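Local atomic coordinates of glycoside hydrolase family 31 (Trueperella pyogenes, PDB entry 5I0F), a protein that breaks down cycloalternan, a cyclic glucose oligosaccharide, as a family 31 glycoside hydrolase, and passes through a covalent glycosyl-enzyme intermediate. Residues 371-374 / 375-379; 622-625 / 626-630; 633-636 / 637-641; 661-664 / 665-668. All coordinates share one frame; numbering follows the deposited sequence.

Interaction 1 of 4, residues 371-374 / 375-379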
loop_
_atom_site.group_PDB
_atom_site.type_symbol
_atom_site.label_atom_id
_atom_site.label_comp_id
_atom_site.label_asym_id
_atom_site.label_seq_id
_atom_site.Cartn_x
_atom_site.Cartn_y
_atom_site.Cartn_z
ATOM N N ALA A 371 -2.420 7.546 -30.511
ATOM C CA ALA A 371 -1.411 6.694 -31.141
ATOM C C ALA A 371 -0.235 7.545 -31.642
ATOM O O ALA A 371 0.899 7.133 -31.503
ATOM C CB ALA A 371 -2.003 5.868 -32.282
ATOM N N GLY A 372 -0.527 8.726 -32.198
ATOM C CA GLY A 372 0.494 9.692 -32.639
ATOM C C GLY A 372 1.352 10.274 -31.518
ATOM O O GLY A 372 2.565 10.394 -31.655
ATOM N N MET A 373 0.726 10.629 -30.404
ATOM C CA MET A 373 1.465 10.976 -29.181
ATOM C C MET A 373 2.467 9.885 -28.770
ATOM O O MET A 373 3.655 10.154 -28.604
ATOM C CB MET A 373 0.491 11.270 -28.039
ATOM C CG MET A 373 1.185 11.521 -26.718
ATOM S SD MET A 373 -0.021 11.753 -25.425
ATOM C CE MET A 373 -0.743 10.126 -25.212
ATOM N N ILE A 374 1.992 8.650 -28.676
ATOM C CA ILE A 374 2.839 7.552 -28.212
ATOM C C ILE A 374 3.997 7.291 -29.193
ATOM O O ILE A 374 5.139 7.141 -28.776
ATOM C CB ILE A 374 2.011 6.275 -27.910
ATOM C CG1 ILE A 374 1.009 6.563 -26.767
ATOM C CG2 ILE A 374 2.927 5.119 -27.505
ATOM C CD1 ILE A 374 -0.246 5.724 -26.762
ATOM N N ARG A 375 3.701 7.267 -30.491
ATOM C CA ARG A 375 4.734 7.078 -31.495
ATOM C C ARG A 375 5.820 8.170 -31.377
ATOM O O ARG A 375 7.016 7.884 -31.399
ATOM C CB ARG A 375 4.109 7.075 -32.903
ATOM C CG ARG A 375 5.085 6.918 -34.057
ATOM C CD ARG A 375 4.445 7.203 -35.424
ATOM N NE ARG A 375 4.100 8.628 -35.549
ATOM C CZ ARG A 375 2.868 9.141 -35.649
ATOM N NH1 ARG A 375 1.776 8.369 -35.706
ATOM N NH2 ARG A 375 2.726 10.464 -35.716
ATOM N N GLU A 376 5.389 9.419 -31.270
ATOM C CA GLU A 376 6.324 10.526 -31.209
ATOM C C GLU A 376 7.111 10.534 -29.913
ATOM O O GLU A 376 8.306 10.831 -29.930
ATOM C CB GLU A 376 5.620 11.878 -31.440
ATOM C CG GLU A 376 5.032 12.047 -32.849
ATOM C CD GLU A 376 6.029 11.834 -33.994
ATOM O OE1 GLU A 376 7.159 12.368 -33.910
ATOM O OE2 GLU A 376 5.669 11.143 -34.982
ATOM N N LEU A 377 6.462 10.211 -28.797
ATOM C CA LEU A 377 7.197 10.079 -27.540
ATOM C C LEU A 377 8.214 8.927 -27.620
ATOM O O LEU A 377 9.388 9.128 -27.250
ATOM C CB LEU A 377 6.240 9.995 -26.356
ATOM C CG LEU A 377 5.526 11.327 -26.071
ATOM C CD1 LEU A 377 4.586 11.155 -24.906
ATOM C CD2 LEU A 377 6.446 12.497 -25.788
ATOM N N HIS A 378 7.823 7.801 -28.231
ATOM C CA HIS A 378 8.772 6.706 -28.459
ATOM C C HIS A 378 9.987 7.141 -29.274
ATOM O O HIS A 378 11.098 6.759 -28.942
ATOM C CB HIS A 378 8.113 5.483 -29.102
ATOM C CG HIS A 378 7.269 4.688 -28.152
ATOM N ND1 HIS A 378 6.406 3.703 -28.577
ATOM C CD2 HIS A 378 7.165 4.725 -26.799
ATOM C CE1 HIS A 378 5.794 3.177 -27.528
ATOM N NE2 HIS A 378 6.250 3.764 -26.437
ATOM N N GLU A 379 9.787 7.967 -30.294
ATOM C CA GLU A 379 10.917 8.458 -31.113
ATOM C C GLU A 379 11.884 9.333 -30.329
ATOM O O GLU A 379 13.066 9.394 -30.651
ATOM C CB GLU A 379 10.413 9.216 -32.328
ATOM C CG GLU A 379 9.807 8.285 -33.348
ATOM C CD GLU A 379 9.172 9.018 -34.504
ATOM O OE1 GLU A 379 9.549 10.196 -34.764
ATOM O OE2 GLU A 379 8.313 8.397 -35.173
#
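I374 and H378 stand one helical turn apart, and their side chains run alongside each other in the same direction. The CG2 branch of I374 lies over a face of the imidazole, 3.8 Å from the ring centroid and 26° off its normal, a CH-pi contact whose shortest approach is 3.5 Å from I374 CG2 to H378 CE1. CG2 gets there because it is anti to the backbone N of I374, which leaves CG1 beside that nitrogen (chi1 -62°). The carbonyl O of I374 also sits over a face of the ring while accepting the backbone N of H378 at 2.8 Å. H378 NE2 is bound by D462, so the imidazole is held both over its face and at its far nitrogen. On the buried flank M373 CG meets L377 CD1 at 3.9 Å, and the two side chains continue onto M311 of helix 307-320 and onto the barrel strand 326-329.

The solvent side is looser. R375 curls back over the helix, its extended chain bending at chi3 (68°), and rests one guanidinium face on the backbone of G372, with R375 NH1 3.6 Å from G372 CA. Both NE and NH2 of R375 grip the single oxygen OE2 of E376 side-on, NE at 3.0 Å from it, in a salt bridge between sequence neighbours. With its apolar flank on a barrel strand and a neighbouring helix and its charged flank outward, this is an amphipathic outer helix of a TIM barrel.

Interaction 2 of 4, residues 622-625 / 626-630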
loop_
_atom_site.group_PDB
_atom_site.type_symbol
_atom_site.label_atom_id
_atom_site.label_comp_id
_atom_site.label_asym_id
_atom_site.label_seq_id
_atom_site.Cartn_x
_atom_site.Cartn_y
_atom_site.Cartn_z
ATOM N N ALA A 622 17.724 20.839 -11.006
ATOM C CA ALA A 622 17.140 19.671 -11.638
ATOM C C ALA A 622 17.970 19.193 -12.839
ATOM O O ALA A 622 18.137 17.985 -13.030
ATOM C CB ALA A 622 15.710 19.941 -12.054
ATOM N N ARG A 623 18.509 20.141 -13.620
ATOM C CA ARG A 623 19.449 19.809 -14.698
ATOM C C ARG A 623 20.643 19.034 -14.146
ATOM O O ARG A 623 20.981 17.964 -14.660
ATOM C CB ARG A 623 19.945 21.076 -15.443
ATOM C CG ARG A 623 19.110 21.511 -16.640
ATOM C CD ARG A 623 19.786 22.625 -17.464
ATOM N NE ARG A 623 19.535 23.956 -16.892
ATOM C CZ ARG A 623 18.436 24.695 -17.077
ATOM N NH1 ARG A 623 18.333 25.892 -16.495
ATOM N NH2 ARG A 623 17.433 24.283 -17.837
ATOM N N HIS A 624 21.262 19.587 -13.096
ATOM C CA HIS A 624 22.421 18.981 -12.421
ATOM C C HIS A 624 22.138 17.553 -11.940
ATOM O O HIS A 624 22.862 16.614 -12.286
ATOM C CB HIS A 624 22.864 19.896 -11.257
ATOM C CG HIS A 624 23.799 19.263 -10.276
ATOM N ND1 HIS A 624 25.085 18.890 -10.598
ATOM C CD2 HIS A 624 23.646 18.985 -8.960
ATOM C CE1 HIS A 624 25.676 18.377 -9.533
ATOM N NE2 HIS A 624 24.825 18.429 -8.521
ATOM N N TYR A 625 21.089 17.383 -11.146
ATOM C CA TYR A 625 20.770 16.048 -10.634
ATOM C C TYR A 625 20.275 15.077 -11.716
ATOM O O TYR A 625 20.528 13.866 -11.601
ATOM C CB TYR A 625 19.815 16.130 -9.437
ATOM C CG TYR A 625 20.534 16.601 -8.181
ATOM C CD1 TYR A 625 21.561 15.823 -7.598
ATOM C CD2 TYR A 625 20.204 17.803 -7.581
ATOM C CE1 TYR A 625 22.218 16.233 -6.439
ATOM C CE2 TYR A 625 20.864 18.231 -6.431
ATOM C CZ TYR A 625 21.887 17.462 -5.876
ATOM O OH TYR A 625 22.521 17.900 -4.722
ATOM N N THR A 626 19.620 15.573 -12.766
ATOM C CA THR A 626 19.218 14.677 -13.857
ATOM C C THR A 626 20.442 14.236 -14.670
ATOM O O THR A 626 20.483 13.087 -15.101
ATOM C CB THR A 626 18.023 15.196 -14.689
ATOM O OG1 THR A 626 16.914 15.479 -13.819
ATOM C CG2 THR A 626 17.531 14.150 -15.652
ATOM N N ARG A 627 21.461 15.094 -14.813
ATOM C CA ARG A 627 22.743 14.656 -15.369
ATOM C C ARG A 627 23.371 13.562 -14.498
ATOM O O ARG A 627 23.886 12.583 -15.026
ATOM C CB ARG A 627 23.764 15.820 -15.524
ATOM C CG ARG A 627 23.600 16.677 -16.767
ATOM C CD ARG A 627 24.741 17.698 -16.943
ATOM N NE ARG A 627 24.841 18.669 -15.820
ATOM C CZ ARG A 627 24.338 19.921 -15.794
ATOM N NH1 ARG A 627 23.692 20.451 -16.842
ATOM N NH2 ARG A 627 24.494 20.663 -14.703
ATOM N N VAL A 628 23.327 13.730 -13.171
ATOM C CA VAL A 628 23.826 12.723 -12.255
ATOM C C VAL A 628 23.043 11.407 -12.430
ATOM O O VAL A 628 23.643 10.298 -12.537
ATOM C CB VAL A 628 23.796 13.221 -10.786
ATOM C CG1 VAL A 628 24.136 12.096 -9.821
ATOM C CG2 VAL A 628 24.781 14.389 -10.597
ATOM N N ARG A 629 21.721 11.531 -12.513
ATOM C CA ARG A 629 20.871 10.360 -12.696
ATOM C C ARG A 629 21.241 9.602 -13.984
ATOM O O ARG A 629 21.366 8.357 -13.972
ATOM C CB ARG A 629 19.411 10.745 -12.701
ATOM C CG ARG A 629 18.443 9.565 -12.803
ATOM C CD ARG A 629 18.560 8.663 -11.596
ATOM N NE ARG A 629 17.564 7.583 -11.590
ATOM C CZ ARG A 629 17.355 6.743 -10.579
ATOM N NH1 ARG A 629 18.010 6.862 -9.436
ATOM N NH2 ARG A 629 16.437 5.793 -10.691
ATOM N N GLU A 630 21.469 10.349 -15.071
ATOM C CA GLU A 630 21.845 9.730 -16.336
ATOM C C GLU A 630 23.178 8.998 -16.202
ATOM O O GLU A 630 23.289 7.859 -16.646
ATOM C CB GLU A 630 21.889 10.756 -17.487
ATOM C CG GLU A 630 20.510 11.318 -17.851
ATOM C CD GLU A 630 19.592 10.270 -18.449
ATOM O OE1 GLU A 630 19.791 9.935 -19.628
ATOM O OE2 GLU A 630 18.664 9.769 -17.750
#
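T626 returns its hydroxyl to the carbonyl of A622 one turn earlier, within the long helix 617-646, which comes after the last strand of the TIM barrel and helix 606-613. T626 OG1 donates to A622 O at 2.9 Å while T626 N donates to the same oxygen at 2.8 Å. The two donors arrive from opposite faces of the carbonyl plane, so this acceptor is gripped twice. The chi1 of -55° sets OG1 beside its own backbone N, from where it can reach back.

R627 runs along the exposed side of the turn. Its CB rests 3.5 Å from H624 O, and CG passes 3.6 Å from R623 O. NE stays about as far from R623 O as from H624 CA, 4.1 and 4.2 Å, and the bend at chi3 (-61°) folds the guanidinium flat against the preceding turn. CZ lies over the R623 carbonyl and near H624 CA, NH1 comes to R623 CB, and NH2 ends 3.5 Å from H624 CA. The guanidinium of R623 leads away to salt bridges with D620 and E320.

The H624 ring sets its CD2 above the centre of the Y625 ring. H624 NE2 and the hydroxyl of Y625 bind the backbone oxygens of D721 and W720, which ties the helix to the C-terminal domain. V628 CG2 lies loosely over the rim of one imidazole face, 4.2 Å from H624 CE1.

Interaction 3 of 4, residues 633-636 / 637-641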
loop_
_atom_site.group_PDB
_atom_site.type_symbol
_atom_site.label_atom_id
_atom_site.label_comp_id
_atom_site.label_asym_id
_atom_site.label_seq_id
_atom_site.Cartn_x
_atom_site.Cartn_y
_atom_site.Cartn_z
ATOM N N ARG A 633 22.977 5.573 -14.608
ATOM C CA ARG A 633 22.210 4.489 -15.239
ATOM C C ARG A 633 22.972 3.157 -15.341
ATOM O O ARG A 633 22.410 2.134 -14.970
ATOM C CB ARG A 633 21.650 4.846 -16.619
ATOM C CG ARG A 633 20.601 3.805 -17.017
ATOM C CD ARG A 633 19.564 4.219 -18.032
ATOM N NE ARG A 633 19.057 5.595 -17.942
ATOM C CZ ARG A 633 18.062 6.043 -18.709
ATOM N NH1 ARG A 633 17.454 5.218 -19.561
ATOM N NH2 ARG A 633 17.661 7.315 -18.629
ATOM N N PRO A 634 24.227 3.171 -15.845
ATOM C CA PRO A 634 24.964 1.899 -15.948
ATOM C C PRO A 634 25.164 1.228 -14.588
ATOM O O PRO A 634 25.105 0.014 -14.503
ATOM C CB PRO A 634 26.313 2.274 -16.557
ATOM C CG PRO A 634 26.235 3.725 -16.908
ATOM C CD PRO A 634 24.971 4.312 -16.415
ATOM N N TYR A 635 25.390 2.017 -13.544
ATOM C CA TYR A 635 25.503 1.504 -12.178
ATOM C C TYR A 635 24.179 0.872 -11.692
ATOM O O TYR A 635 24.185 -0.216 -11.114
ATOM C CB TYR A 635 25.930 2.630 -11.223
ATOM C CG TYR A 635 26.129 2.168 -9.794
ATOM C CD1 TYR A 635 27.272 1.439 -9.417
ATOM C CD2 TYR A 635 25.173 2.445 -8.812
ATOM C CE1 TYR A 635 27.451 1.005 -8.107
ATOM C CE2 TYR A 635 25.351 2.024 -7.503
ATOM C CZ TYR A 635 26.477 1.297 -7.154
ATOM O OH TYR A 635 26.603 0.878 -5.852
ATOM N N LEU A 636 23.071 1.570 -11.902
ATOM C CA LEU A 636 21.760 1.062 -11.500
ATOM C C LEU A 636 21.437 -0.252 -12.231
ATOM O O LEU A 636 20.955 -1.209 -11.616
ATOM C CB LEU A 636 20.662 2.088 -11.776
ATOM C CG LEU A 636 20.658 3.351 -10.919
ATOM C CD1 LEU A 636 19.760 4.430 -11.500
ATOM C CD2 LEU A 636 20.210 3.024 -9.504
ATOM N N VAL A 637 21.706 -0.287 -13.533
ATOM C CA VAL A 637 21.469 -1.491 -14.331
ATOM C C VAL A 637 22.328 -2.670 -13.821
ATOM O O VAL A 637 21.797 -3.780 -13.614
ATOM C CB VAL A 637 21.723 -1.239 -15.840
ATOM C CG1 VAL A 637 21.773 -2.541 -16.636
ATOM C CG2 VAL A 637 20.651 -0.343 -16.425
ATOM N N ALA A 638 23.626 -2.445 -13.618
ATOM C CA ALA A 638 24.519 -3.531 -13.191
ATOM C C ALA A 638 24.210 -4.007 -11.756
ATOM O O ALA A 638 24.185 -5.220 -11.493
ATOM C CB ALA A 638 25.978 -3.134 -13.318
ATOM N N GLN A 639 23.968 -3.066 -10.845
ATOM C CA GLN A 639 23.718 -3.423 -9.446
ATOM C C GLN A 639 22.378 -4.158 -9.288
ATOM O O GLN A 639 22.282 -5.106 -8.497
ATOM C CB GLN A 639 23.753 -2.197 -8.544
ATOM C CG GLN A 639 25.146 -1.592 -8.406
ATOM C CD GLN A 639 26.107 -2.541 -7.716
ATOM O OE1 GLN A 639 25.771 -3.149 -6.694
ATOM N NE2 GLN A 639 27.299 -2.675 -8.265
ATOM N N THR A 640 21.380 -3.733 -10.058
ATOM C CA THR A 640 20.100 -4.454 -10.125
ATOM C C THR A 640 20.264 -5.898 -10.614
ATOM O O THR A 640 19.721 -6.827 -10.015
ATOM C CB THR A 640 19.097 -3.716 -11.011
ATOM O OG1 THR A 640 18.787 -2.454 -10.419
ATOM C CG2 THR A 640 17.812 -4.532 -11.181
ATOM N N ARG A 641 20.992 -6.087 -11.704
ATOM C CA ARG A 641 21.320 -7.446 -12.158
ATOM C C ARG A 641 21.986 -8.261 -11.041
ATOM O O ARG A 641 21.621 -9.415 -10.806
ATOM C CB ARG A 641 22.224 -7.423 -13.411
ATOM C CG ARG A 641 21.492 -7.010 -14.677
ATOM C CD ARG A 641 22.347 -7.225 -15.931
ATOM N NE ARG A 641 23.540 -6.338 -16.035
ATOM C CZ ARG A 641 23.800 -5.461 -17.020
ATOM N NH1 ARG A 641 22.965 -5.303 -18.062
ATOM N NH2 ARG A 641 24.921 -4.719 -16.971
#
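Helix 617-646, which runs from the TIM barrel toward the C-terminal domain, carries Y635 and Q639 one turn apart on the flank that meets that domain. CG of Q639 sits over one face of the phenol, 3.5 Å from the ring centroid and 17° off the normal, a CH-pi contact displaced toward the hydroxyl end; Q639 CG is 3.4 Å from Y635 CZ. Beyond it the amide lies nearly flat against the ring, the two planes 22° apart, with Q639 NE2 3.7 Å from Y635 CE1. The bend at chi2 of Q639 (-65°) lays the amide along the phenol. Polar ends then go to the end of strand 671-673 and the turn after it: Y635 OH bonds the backbone of L673 and E676, and Q639 OE1 takes the backbone N of D675. The pair is thus held at both polar ends, which probably restrains rotation of the ring and the amide.

On another side of the helix R633 and V637 touch more lightly, CG of the arginine 4.2 Å from CG2 of the valine, while the guanidinium goes on to salt bridges with E292 and E630. P634 has no N-H to give, and the helix is kinked here because the nitrogens of P634 and Y635 lack bonds to the preceding turn. V637 N, beyond the kink, bonds R633 O at 2.9 Å. The buried T640 packs on F295, Y557 and L650. Its N and its hydroxyl reach L636 O from opposite faces of the carbonyl plane, OG1 the shorter at 2.8 Å.

Interaction 4 of 4, residues 661-664 / 665-668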
loop_
_atom_site.group_PDB
_atom_site.type_symbol
_atom_site.label_atom_id
_atom_site.label_comp_id
_atom_site.label_asym_id
_atom_site.label_seq_id
_atom_site.Cartn_x
_atom_site.Cartn_y
_atom_site.Cartn_z
ATOM N N ASP A 661 28.770 -4.295 12.843
ATOM C CA ASP A 661 29.089 -2.985 13.386
ATOM C C ASP A 661 27.851 -2.416 14.084
ATOM O O ASP A 661 26.924 -2.009 13.416
ATOM C CB ASP A 661 29.505 -2.077 12.249
ATOM C CG ASP A 661 29.995 -0.720 12.717
ATOM O OD1 ASP A 661 29.726 -0.294 13.851
ATOM O OD2 ASP A 661 30.661 -0.081 11.908
ATOM N N PRO A 662 27.844 -2.368 15.423
ATOM C CA PRO A 662 26.635 -1.924 16.124
ATOM C C PRO A 662 26.241 -0.458 15.910
ATOM O O PRO A 662 25.084 -0.120 16.103
ATOM C CB PRO A 662 26.953 -2.186 17.612
ATOM C CG PRO A 662 28.341 -2.690 17.688
ATOM C CD PRO A 662 28.971 -2.624 16.337
ATOM N N GLU A 663 27.183 0.396 15.506
ATOM C CA GLU A 663 26.896 1.816 15.278
ATOM C C GLU A 663 25.930 2.102 14.109
ATOM O O GLU A 663 25.322 3.156 14.077
ATOM C CB GLU A 663 28.216 2.595 15.106
ATOM C CG GLU A 663 28.117 4.092 14.763
ATOM C CD GLU A 663 27.547 4.994 15.866
ATOM O OE1 GLU A 663 27.424 4.517 17.025
ATOM O OE2 GLU A 663 27.258 6.210 15.584
ATOM N N ILE A 664 25.762 1.167 13.176
ATOM C CA ILE A 664 24.833 1.370 12.063
ATOM C C ILE A 664 23.391 1.674 12.517
ATOM O O ILE A 664 22.681 2.423 11.853
ATOM C CB ILE A 664 24.833 0.184 11.058
ATOM C CG1 ILE A 664 24.317 -1.114 11.707
ATOM C CG2 ILE A 664 26.209 -0.005 10.432
ATOM C CD1 ILE A 664 24.201 -2.288 10.757
ATOM N N TRP A 665 22.981 1.169 13.680
ATOM C CA TRP A 665 21.565 1.313 14.107
ATOM C C TRP A 665 21.257 2.735 14.570
ATOM O O TRP A 665 20.106 3.147 14.560
ATOM C CB TRP A 665 21.214 0.248 15.161
ATOM C CG TRP A 665 21.391 -1.115 14.585
ATOM C CD1 TRP A 665 22.459 -1.958 14.769
ATOM C CD2 TRP A 665 20.506 -1.787 13.666
ATOM N NE1 TRP A 665 22.281 -3.111 14.048
ATOM C CE2 TRP A 665 21.093 -3.041 13.364
ATOM C CE3 TRP A 665 19.282 -1.459 13.086
ATOM C CZ2 TRP A 665 20.495 -3.971 12.500
ATOM C CZ3 TRP A 665 18.665 -2.392 12.232
ATOM C CH2 TRP A 665 19.288 -3.636 11.949
ATOM N N ALA A 666 22.302 3.500 14.908
ATOM C CA ALA A 666 22.147 4.906 15.251
ATOM C C ALA A 666 21.928 5.804 14.009
ATOM O O ALA A 666 21.644 6.997 14.154
ATOM C CB ALA A 666 23.341 5.382 16.083
ATOM N N HIS A 667 22.034 5.241 12.801
ATOM C CA HIS A 667 21.897 6.004 11.559
ATOM C C HIS A 667 20.948 5.309 10.582
ATOM O O HIS A 667 21.330 4.921 9.489
ATOM C CB HIS A 667 23.284 6.236 10.977
ATOM C CG HIS A 667 24.242 6.815 11.971
ATOM N ND1 HIS A 667 24.461 8.166 12.103
ATOM C CD2 HIS A 667 24.993 6.218 12.927
ATOM C CE1 HIS A 667 25.324 8.377 13.077
ATOM N NE2 HIS A 667 25.660 7.211 13.595
ATOM N N PRO A 668 19.682 5.174 10.980
ATOM C CA PRO A 668 18.747 4.374 10.194
ATOM C C PRO A 668 18.241 4.983 8.869
ATOM O O PRO A 668 17.557 4.262 8.124
ATOM C CB PRO A 668 17.601 4.151 11.162
ATOM C CG PRO A 668 17.573 5.420 11.962
ATOM C CD PRO A 668 19.026 5.785 12.148
HETATM O O HOH W 1 21.311 1.850 9.403
#
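E663 extends its CG away from its own backbone nitrogen (chi1 176°) and then bends at chi2 (68°), which swings the carboxylate forward along the turn to H667. There H667 NE2 donates to E663 OE2 at 2.7 Å, a short His-carboxylate hydrogen bond. The oxygen lies in the imidazole plane but is approached from above the carboxylate plane, the two planes standing 58° apart. A second oxygen of the same residue, the carbonyl E663 O, also lies at the ring's edge, 3.3 Å from H667 CD2. The nearby carboxylate would probably stabilise a protonated imidazole.

Next along the chain, I664 takes a less common first torsion, which places CG1 between its backbone N and carbonyl carbon. From there CG1 lies over the five-membered ring of W665, 3.8 Å from its centroid, in a CH-pi contact, and I664 CD1 comes near NE1. W665 is also stacked with H174, joining this loop to the N-terminal half of the chain.

The backbone coils in a 3-10 turn, with A666 N bonding E663 O and H667 N bonding I664 O at 3.0 Å. A water lies within hydrogen-bonding distance of both I664 O and H667 O. At the start, D661 OD1 accepts E663 N at 3.1 Å, while its OD2 goes to Y693. An Asx turn leading into a short 3-10 segment is the motif here, in the loop before strand 671-673 of the C-terminal beta domain.

Overall arrangement
Interactions 2 and 3 occupy successive parts of helix 617-646, their centres 17 Å apart, and they touch where R629 CZ packs on L636 CD1 at 3.5 Å. Interaction 1 belongs to another helix of the barrel's outer layer, with nearest atoms about 13 Å from interaction 2 and about 11 Å from interaction 3. It approaches the sugar site, the M373 side chain lying about 14 Å from a bound glucose, without forming part of the contact with it. Interaction 4 lies in the C-terminal domain, its centre 26 Å from that of interaction 3, 30 Å from that of interaction 2 and 48 Å from that of interaction 1.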